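Local atomic coordinates of transcriptional regulator, putative (Vibrio cholerae O1 biovar eltor str. N16961, PDB entry 3BJN), a protein that probably binds DNA and represses transcription as an IclR-type regulator, of which this chain is the C-terminal, GAF-related domain. Residues 102-105 / 106-110; 155-158 / 159-162. One frame throughout, in Å; residues are numbered along the deposited sequence.

Contact 1 (102-105 / 106-110); sequences FEKI and RRHGY
Lys-104 O takes two hydrogen bonds from His-108, near the C-terminal end of helix 96-108 of this IclR C-terminal domain, a worked example of a side chain reaching back to the helix that carries it. One is the ordinary helical bond from His-108 N; the other runs from His-108 ND1 to Lys-104 O, at 3.0 Å. Chi1 of -75° sets CG beside the backbone N of His-108, and chi2 of 104° then turns the ND1 edge toward the preceding turn. The ring bond is bent, 142° at the hydrogen, and ND1 stands above the carbonyl plane. The extended chain of Lys-104 also passes the ring, its CG 3.6 Å from His-108 ND1.

The two arginines fold back over the preceding turn, each bent at chi3. Arg-106 lays one face of its guanidinium over Phe-102 O, while its NH1 comes 3.7 Å from Phe-102 CB and donates a hydrogen bond to Ala-75 O of helix 67-76. Arg-107 rests a guanidinium face on Lys-104 CA, 3.5 Å above the plane and toward the rim. The Phe-102 ring leads away, to helices 67-76 and 79-88.

Just past the helix, at Gly-109, phi turns positive, a conformation glycine favours, while its N still bonds Ile-105 O at 2.7 Å. The Glu-103 carboxylate stays 5.1 Å from Arg-106, measured OE2 to NH2, too far for a salt bridge, though the opposite charges may still attract weakly. The chemistry implies that His-108 ND1 carries a proton in its bond, and that the imidazole is held against the last turn.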
loop_
_atom_site.group_PDB
_atom_site.type_symbol
_atom_site.label_atom_id
_atom_site.label_comp_id
_atom_site.label_asym_id
_atom_site.label_seq_id
_atom_site.Cartn_x
_atom_site.Cartn_y
_atom_site.Cartn_z
ATOM N N PHE A 102 -0.793 -12.690 -6.617
ATOM C CA PHE A 102 0.597 -12.368 -6.283
ATOM C C PHE A 102 1.507 -12.369 -7.503
ATOM O O PHE A 102 2.363 -11.493 -7.631
ATOM C CB PHE A 102 1.165 -13.293 -5.218
ATOM C CG PHE A 102 0.442 -13.233 -3.903
ATOM C CD1 PHE A 102 -0.125 -12.038 -3.438
ATOM C CD2 PHE A 102 0.361 -14.370 -3.112
ATOM C CE1 PHE A 102 -0.795 -11.993 -2.197
ATOM C CE2 PHE A 102 -0.290 -14.332 -1.891
ATOM C CZ PHE A 102 -0.858 -13.142 -1.423
ATOM N N GLU A 103 1.314 -13.337 -8.398
ATOM C CA GLU A 103 2.098 -13.385 -9.643
ATOM C C GLU A 103 1.833 -12.150 -10.505
ATOM O O GLU A 103 2.768 -11.540 -11.048
ATOM C CB GLU A 103 1.814 -14.663 -10.433
ATOM C CG GLU A 103 2.404 -15.928 -9.794
ATOM C CD GLU A 103 1.716 -17.199 -10.270
ATOM O OE1 GLU A 103 1.043 -17.166 -11.318
ATOM O OE2 GLU A 103 1.839 -18.240 -9.587
ATOM N N LYS A 104 0.560 -11.767 -10.622
ATOM C CA LYS A 104 0.187 -10.560 -11.368
ATOM C C LYS A 104 0.857 -9.323 -10.769
ATOM O O LYS A 104 1.420 -8.492 -11.476
ATOM C CB LYS A 104 -1.329 -10.396 -11.357
ATOM C CG LYS A 104 -1.840 -9.166 -12.086
ATOM C CD LYS A 104 -3.266 -8.836 -11.645
ATOM C CE LYS A 104 -3.893 -7.812 -12.592
ATOM N NZ LYS A 104 -5.366 -7.645 -12.386
ATOM N N ILE A 105 0.794 -9.209 -9.444
ATOM C CA ILE A 105 1.418 -8.081 -8.773
ATOM C C ILE A 105 2.931 -8.012 -9.024
ATOM O O ILE A 105 3.455 -6.947 -9.358
ATOM C CB ILE A 105 1.100 -8.107 -7.260
ATOM C CG1 ILE A 105 -0.398 -7.861 -7.059
ATOM C CG2 ILE A 105 1.966 -7.088 -6.513
ATOM C CD1 ILE A 105 -0.866 -8.125 -5.644
ATOM N N ARG A 106 3.623 -9.146 -8.893
ATOM C CA ARG A 106 5.073 -9.176 -9.111
ATOM C C ARG A 106 5.461 -8.879 -10.564
ATOM O O ARG A 106 6.504 -8.272 -10.819
ATOM C CB ARG A 106 5.664 -10.506 -8.611
ATOM C CG ARG A 106 5.599 -10.589 -7.092
ATOM C CD ARG A 106 6.332 -11.777 -6.551
ATOM N NE ARG A 106 5.701 -13.022 -6.963
ATOM C CZ ARG A 106 5.031 -13.850 -6.160
ATOM N NH1 ARG A 106 4.880 -13.597 -4.866
ATOM N NH2 ARG A 106 4.516 -14.964 -6.667
ATOM N N ARG A 107 4.593 -9.247 -11.500
ATOM C CA ARG A 107 4.779 -8.952 -12.930
ATOM C C ARG A 107 4.649 -7.440 -13.176
ATOM O O ARG A 107 5.441 -6.838 -13.917
ATOM C CB ARG A 107 3.717 -9.723 -13.734
ATOM C CG ARG A 107 3.616 -9.456 -15.235
ATOM C CD ARG A 107 2.337 -10.104 -15.791
ATOM N NE ARG A 107 2.093 -11.412 -15.175
ATOM C CZ ARG A 107 0.896 -11.869 -14.797
ATOM N NH1 ARG A 107 0.791 -13.063 -14.236
ATOM N NH2 ARG A 107 -0.199 -11.140 -14.979
ATOM N N HIS A 108 3.666 -6.817 -12.541
ATOM C CA HIS A 108 3.397 -5.383 -12.776
ATOM C C HIS A 108 4.238 -4.431 -11.915
ATOM O O HIS A 108 4.533 -3.291 -12.321
ATOM C CB HIS A 108 1.909 -5.102 -12.561
ATOM C CG HIS A 108 1.046 -5.589 -13.677
ATOM N ND1 HIS A 108 0.279 -6.729 -13.584
ATOM C CD2 HIS A 108 0.859 -5.113 -14.929
ATOM C CE1 HIS A 108 -0.364 -6.921 -14.720
ATOM N NE2 HIS A 108 -0.026 -5.957 -15.555
ATOM N N GLY A 109 4.582 -4.897 -10.709
ATOM C CA GLY A 109 5.296 -4.102 -9.710
ATOM C C GLY A 109 4.407 -3.232 -8.827
ATOM O O GLY A 109 4.890 -2.399 -8.045
ATOM N N TYR A 110 3.091 -3.435 -8.925
ATOM C CA TYR A 110 2.126 -2.694 -8.094
ATOM C C TYR A 110 0.818 -3.470 -8.013
ATOM O O TYR A 110 0.592 -4.392 -8.798
ATOM C CB TYR A 110 1.852 -1.309 -8.712
ATOM C CG TYR A 110 1.198 -1.386 -10.093
ATOM C CD1 TYR A 110 -0.191 -1.405 -10.223
ATOM C CD2 TYR A 110 1.975 -1.462 -11.243
ATOM C CE1 TYR A 110 -0.800 -1.504 -11.495
ATOM C CE2 TYR A 110 1.395 -1.542 -12.494
ATOM C CZ TYR A 110 0.011 -1.575 -12.610
ATOM O OH TYR A 110 -0.567 -1.670 -13.855
#

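Contact 2 (155-158 / 159-162); sequences ILHV and LQAA
His-157 and Gln-160 meet side by side on helix 144-163, the C-terminal helix of the IclR effector-binding domain, whose antiparallel sheet and flanking helices form a GAF-like fold. The pair illustrates an i to i+3 link between polar side chains on one helical face.

Among the polar contacts, His-157 ND1 donates to Gln-160 OE1 at 2.9 Å, nearly straight at 162°. The oxygen sits at the edge of the imidazole in its plane, and ring and amide are only 11° from coplanar, which fits a bond that holds both flat groups in one orientation. Gln-160 reaches the ring by stretching out fully, CG anti to the backbone N (chi1 178°) and the chain extended beyond it. OE1 also receives a weak hydrogen bond from Gln-25 NE2 of helix 12-26, so the link faces that helix, where His-157 touches Leu-22 as well.

The backbone bonds are those of a regular helix: Leu-159, Gln-160, Ala-161 and Ala-162 each donate N-H to the carbonyl four residues earlier, the shortest being Ala-161 N to His-157 O at 2.8 Å.

Apolar contacts occupy another side. Ile-155 and Leu-159 run alongside each other and point the same way. Both meet strand 121-130, Ile-155 at Ile-124 and Leu-159 at Ala-126. Val-158 and Ala-162 also pack on Ala-126, and Val-158 continues to Val-140 of strand 133-143. Ala-161 touches Val-18 of helix 12-26 and Ile-138 of strand 133-143. The methyl contact that joins the two turns is Ile-155 CG2 to Leu-159 CD1, at 3.7 Å.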
loop_
_atom_site.group_PDB
_atom_site.type_symbol
_atom_site.label_atom_id
_atom_site.label_comp_id
_atom_site.label_asym_id
_atom_site.label_seq_id
_atom_site.Cartn_x
_atom_site.Cartn_y
_atom_site.Cartn_z
ATOM N N ILE A 155 -0.882 5.172 -10.976
ATOM C CA ILE A 155 0.073 4.029 -11.012
ATOM C C ILE A 155 1.521 4.515 -11.248
ATOM O O ILE A 155 2.427 4.184 -10.500
ATOM C CB ILE A 155 -0.368 3.033 -12.099
ATOM C CG1 ILE A 155 -1.674 2.346 -11.678
ATOM C CG2 ILE A 155 0.778 2.011 -12.432
ATOM C CD1 ILE A 155 -2.344 1.584 -12.826
ATOM N N LEU A 156 1.729 5.330 -12.283
ATOM C CA LEU A 156 3.096 5.769 -12.594
ATOM C C LEU A 156 3.693 6.575 -11.429
ATOM O O LEU A 156 4.848 6.358 -11.046
ATOM C CB LEU A 156 3.153 6.533 -13.920
ATOM C CG LEU A 156 2.919 5.613 -15.129
ATOM C CD1 LEU A 156 2.807 6.505 -16.350
ATOM C CD2 LEU A 156 4.020 4.537 -15.328
ATOM N N HIS A 157 2.916 7.487 -10.833
ATOM C CA HIS A 157 3.456 8.296 -9.754
ATOM C C HIS A 157 3.715 7.482 -8.471
ATOM O O HIS A 157 4.684 7.736 -7.743
ATOM C CB HIS A 157 2.524 9.485 -9.449
ATOM C CG HIS A 157 2.612 10.603 -10.449
ATOM N ND1 HIS A 157 3.816 11.133 -10.884
ATOM C CD2 HIS A 157 1.636 11.314 -11.063
ATOM C CE1 HIS A 157 3.564 12.119 -11.747
ATOM N NE2 HIS A 157 2.253 12.272 -11.834
ATOM N N VAL A 158 2.885 6.475 -8.232
ATOM C CA VAL A 158 3.077 5.592 -7.066
ATOM C C VAL A 158 4.337 4.741 -7.247
ATOM O O VAL A 158 5.165 4.632 -6.343
ATOM C CB VAL A 158 1.798 4.738 -6.844
ATOM C CG1 VAL A 158 2.061 3.515 -5.929
ATOM C CG2 VAL A 158 0.695 5.614 -6.261
ATOM N N LEU A 159 4.505 4.166 -8.441
ATOM C CA LEU A 159 5.739 3.459 -8.757
ATOM C C LEU A 159 6.963 4.379 -8.579
ATOM O O LEU A 159 7.970 3.994 -7.995
ATOM C CB LEU A 159 5.662 2.915 -10.183
ATOM C CG LEU A 159 4.766 1.687 -10.377
ATOM C CD1 LEU A 159 4.431 1.465 -11.842
ATOM C CD2 LEU A 159 5.446 0.423 -9.747
ATOM N N GLN A 160 6.850 5.601 -9.088
ATOM C CA GLN A 160 7.917 6.593 -9.029
ATOM C C GLN A 160 8.284 6.910 -7.573
ATOM O O GLN A 160 9.465 6.969 -7.223
ATOM C CB GLN A 160 7.408 7.857 -9.755
ATOM C CG GLN A 160 8.375 9.000 -9.758
ATOM C CD GLN A 160 7.812 10.204 -10.485
ATOM O OE1 GLN A 160 6.589 10.356 -10.624
ATOM N NE2 GLN A 160 8.697 11.085 -10.920
ATOM N N ALA A 161 7.256 7.086 -6.741
ATOM C CA ALA A 161 7.455 7.363 -5.318
ATOM C C ALA A 161 8.185 6.227 -4.608
ATOM O O ALA A 161 9.157 6.456 -3.905
ATOM C CB ALA A 161 6.098 7.647 -4.640
ATOM N N ALA A 162 7.701 5.002 -4.809
ATOM C CA ALA A 162 8.285 3.819 -4.171
ATOM C C ALA A 162 9.740 3.598 -4.610
ATOM O O ALA A 162 10.621 3.289 -3.793
ATOM C CB ALA A 162 7.436 2.622 -4.496
#

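How the contacts relate
Contacts 1 and 2 lie on different helices of one domain, their centres about 14 Å apart, and follow one another along the chain. They meet where the chain leaves helix 96-108. The aromatic ring of Tyr-110 lies against the apolar side of contact 2: its CE2 is 3.6 Å from Ile-155 CG2, and its CD2 is 3.9 Å from Leu-159 CD1. The backbone joins in, with Gly-109 O 3.3 Å from Leu-159 CD2. The helix end of contact 1 is thus packed against helix 144-163 by van der Waals contact, with Gly-109 and Tyr-110 connecting the two helices.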